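Long-range contact in protein male-specific lethal-3 (Drosophila melanogaster, PDB 3M9Q), which reads a methylated histone H3 tail through its chromodomain, as a subunit of the histone-acetylating complex that doubles transcription from the male X chromosome: residues G23-C28 against L82-E87. The protein carries 1 engineered substitution. Sequence-based numbering, arbitrary orientation.
Sequences GEIVLC and LKDTEE
Leu-27 and Leu-82 form an antiparallel hydrogen-bonded pair, each backbone N donating to the other's carbonyl O. The bond from Leu-27 N to Leu-82 O, 2.9 Å, is nearly straight at 175°; the return bond, from Leu-82 N to Leu-27 O, is more bent. Both side chains emerge on one face of the sheet, CB to CB 4.3 Å apart, and their branched ends give helix 86-100 an apolar surface on which Leu-91 and the side chains of Asn-88 and Gln-92 rest. Beyond the pair the strands part, and polar groups take over. Glu-24 has CG anti to its own backbone nitrogen (chi1 -167°) and an extended chain, which carries the carboxylate to Lys-83. Lys-83 sets out away from strand 25-29, but a bend at chi2 (-74°) in its long, flexible chain brings NZ back across the glutamate to the syn lone pair of OE2, a salt bridge of 2.8 Å. A water spans the gap, donating to Glu-24 OE2 and Ile-25 O and accepting from Asp-84 N at 2.9 Å. Asp-84 lies alongside Ile-25; its short side chain keeps OD2 3.6 Å from Ile-25 CG2 and in a salt bridge with Arg-89 of the helix. With an alanine in place of Glu-24, the Lys-83 ammonium would probably lose its charged mate and the water one of its acceptors. OE2 is thus gripped by ammonium and water, while OE1 accepts from His-21 N and NZ also bonds Leu-19 O; these second partners probably hold both ends of the bridge in place beside the start of the C-terminal helix.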
ATOM      1  N   GLY A  23      -4.523   9.093   7.047  1.00 11.26           N
ATOM      2  CA  GLY A  23      -5.802   9.518   6.492  1.00 11.08           C
ATOM      3  C   GLY A  23      -5.881   9.433   4.985  1.00 10.85           C
ATOM      4  O   GLY A  23      -6.961   9.489   4.417  1.00 11.97           O
ATOM      5  N   GLU A  24      -4.735   9.305   4.334  1.00  9.86           N
ATOM      6  CA  GLU A  24      -4.685   9.251   2.862  1.00  9.73           C
ATOM      7  C   GLU A  24      -5.309   7.977   2.317  1.00  9.36           C
ATOM      8  O   GLU A  24      -5.140   6.896   2.882  1.00  9.86           O
ATOM      9  CB  GLU A  24      -3.231   9.338   2.392  1.00  9.56           C
ATOM     10  CG  GLU A  24      -3.067   9.604   0.916  1.00  9.93           C
ATOM     11  CD  GLU A  24      -1.624   9.778   0.498  1.00 10.25           C
ATOM     12  OE1 GLU A  24      -0.719   9.686   1.350  1.00 11.96           O
ATOM     13  OE2 GLU A  24      -1.381  10.016  -0.700  1.00 10.53           O
ATOM     14  N   ILE A  25      -6.023   8.119   1.211  1.00  9.59           N
ATOM     15  CA  ILE A  25      -6.486   6.967   0.442  1.00  9.40           C
ATOM     16  C   ILE A  25      -5.377   6.588  -0.522  1.00  9.20           C
ATOM     17  O   ILE A  25      -4.862   7.431  -1.252  1.00 10.33           O
ATOM     18  CB  ILE A  25      -7.783   7.254  -0.346  1.00 10.78           C
ATOM     19  CG1 ILE A  25      -8.903   7.732   0.583  1.00 12.33           C
ATOM     20  CG2 ILE A  25      -8.221   6.001  -1.109  1.00 11.03           C
ATOM     21  CD1 ILE A  25      -9.212   6.798   1.738  1.00 14.00           C
ATOM     22  N   VAL A  26      -4.999   5.319  -0.484  1.00  9.02           N
ATOM     23  CA  VAL A  26      -3.917   4.777  -1.310  1.00  9.78           C
ATOM     24  C   VAL A  26      -4.362   3.457  -1.921  1.00  9.59           C
ATOM     25  O   VAL A  26      -5.328   2.845  -1.471  1.00  9.79           O
ATOM     26  CB  VAL A  26      -2.626   4.573  -0.477  1.00  9.91           C
ATOM     27  CG1 VAL A  26      -2.136   5.907   0.104  1.00 10.50           C
ATOM     28  CG2 VAL A  26      -2.844   3.525   0.632  1.00 11.22           C
ATOM     29  N   LEU A  27      -3.666   3.020  -2.954  1.00  8.93           N
ATOM     30  CA  LEU A  27      -3.966   1.741  -3.579  1.00  9.19           C
ATOM     31  C   LEU A  27      -2.830   0.781  -3.253  1.00  9.42           C
ATOM     32  O   LEU A  27      -1.659   1.114  -3.437  1.00 10.80           O
ATOM     33  CB  LEU A  27      -4.153   1.903  -5.090  1.00  9.71           C
ATOM     34  CG  LEU A  27      -5.117   3.027  -5.502  1.00  9.91           C
ATOM     35  CD1 LEU A  27      -5.248   3.107  -7.022  1.00 11.95           C
ATOM     36  CD2 LEU A  27      -6.498   2.910  -4.854  1.00 11.98           C
ATOM     37  N   CYS A  28      -3.175  -0.388  -2.743  1.00  8.76           N
ATOM     38  CA  CYS A  28      -2.192  -1.345  -2.241  1.00  8.87           C
ATOM     39  C   CYS A  28      -2.180  -2.611  -3.080  1.00  8.89           C
ATOM     40  O   CYS A  28      -3.208  -3.241  -3.288  1.00  9.60           O
ATOM     41  CB  CYS A  28      -2.522  -1.725  -0.790  1.00  9.20           C
ATOM     42  SG  CYS A  28      -1.308  -2.825  -0.002  1.00 10.75           S
ATOM     43  N   LEU A  82       0.445   2.851  -4.023  1.00  9.49           N
ATOM     44  CA  LEU A  82       0.327   3.842  -5.089  1.00  9.50           C
ATOM     45  C   LEU A  82      -0.565   4.987  -4.663  1.00  8.75           C
ATOM     46  O   LEU A  82      -1.560   4.793  -3.972  1.00  9.40           O
ATOM     47  CB  LEU A  82      -0.264   3.220  -6.351  1.00 10.06           C
ATOM     48  CG  LEU A  82       0.563   2.161  -7.080  1.00 10.67           C
ATOM     49  CD1 LEU A  82      -0.240   1.537  -8.214  1.00 11.78           C
ATOM     50  CD2 LEU A  82       1.878   2.732  -7.600  1.00 12.24           C
ATOM     51  N   LYS A  83      -0.215   6.174  -5.129  1.00  9.37           N
ATOM     52  CA  LYS A  83      -1.061   7.355  -4.966  1.00  9.31           C
ATOM     53  C   LYS A  83      -2.396   7.188  -5.690  1.00  8.89           C
ATOM     54  O   LYS A  83      -2.480   6.540  -6.724  1.00  9.19           O
ATOM     55  CB  LYS A  83      -0.339   8.594  -5.492  1.00  9.42           C
ATOM     56  CG  LYS A  83       0.879   9.010  -4.676  1.00 10.01           C
ATOM     57  CD  LYS A  83       0.471   9.655  -3.378  1.00  9.92           C
ATOM     58  CE  LYS A  83       1.659   9.996  -2.497  1.00 10.08           C
ATOM     59  NZ  LYS A  83       1.212  10.730  -1.289  1.00 10.34           N
ATOM     60  N   ASP A  84      -3.425   7.805  -5.120  1.00  8.57           N
ATOM     61  CA  ASP A  84      -4.816   7.676  -5.596  1.00  9.10           C
ATOM     62  C   ASP A  84      -5.127   8.621  -6.753  1.00  9.23           C
ATOM     63  O   ASP A  84      -6.100   9.367  -6.732  1.00 10.91           O
ATOM     64  CB  ASP A  84      -5.764   7.941  -4.431  1.00  9.54           C
ATOM     65  CG  ASP A  84      -7.192   7.532  -4.721  1.00  9.21           C
ATOM     66  OD1 ASP A  84      -7.403   6.683  -5.617  1.00  9.50           O
ATOM     67  OD2 ASP A  84      -8.088   8.072  -4.038  1.00  9.66           O
ATOM     68  N   THR A  85      -4.271   8.590  -7.759  1.00  9.48           N
ATOM     69  CA  THR A  85      -4.433   9.385  -8.983  1.00  9.45           C
ATOM     70  C   THR A  85      -5.395   8.713  -9.952  1.00  9.31           C
ATOM     71  O   THR A  85      -5.649   7.519  -9.873  1.00  9.23           O
ATOM     72  CB  THR A  85      -3.096   9.537  -9.708  1.00  8.97           C
ATOM     73  OG1 THR A  85      -2.645   8.228 -10.074  1.00  9.81           O
ATOM     74  CG2 THR A  85      -2.052  10.240  -8.830  1.00 10.49           C
ATOM     75  N   GLU A  86      -5.919   9.483 -10.891  1.00  8.94           N
ATOM     76  CA  GLU A  86      -6.805   8.934 -11.914  1.00  9.62           C
ATOM     77  C   GLU A  86      -6.117   7.799 -12.665  1.00  9.30           C
ATOM     78  O   GLU A  86      -6.723   6.764 -12.959  1.00  9.39           O
ATOM     79  CB  GLU A  86      -7.271  10.031 -12.886  1.00 10.08           C
ATOM     80  CG  GLU A  86      -7.897   9.520 -14.193  1.00 10.18           C
ATOM     81  CD  GLU A  86      -9.222   8.783 -14.046  1.00 10.34           C
ATOM     82  OE1 GLU A  86      -9.738   8.644 -12.920  1.00 10.55           O
ATOM     83  OE2 GLU A  86      -9.742   8.340 -15.096  1.00 11.06           O
ATOM     84  N   GLU A  87      -4.839   7.988 -12.949  1.00  9.85           N
ATOM     85  CA  GLU A  87      -4.096   7.003 -13.731  1.00 10.79           C
ATOM     86  C   GLU A  87      -3.994   5.681 -12.964  1.00 10.41           C
ATOM     87  O   GLU A  87      -4.160   4.600 -13.531  1.00 10.08           O
ATOM     88  CB  GLU A  87      -2.714   7.540 -14.118  1.00 12.77           C
ATOM     89  CG  GLU A  87      -2.775   8.689 -15.147  1.00 14.87           C
ATOM     90  CD  GLU A  87      -3.558   9.914 -14.654  1.00 16.32           C
ATOM     91  OE1 GLU A  87      -3.295  10.394 -13.526  1.00 13.62           O
ATOM     92  OE2 GLU A  87      -4.442  10.399 -15.409  1.00 18.83           O
TER
HETATM   93  O   HOH W   1      -3.189   9.167  -2.565  1.00 10.94           O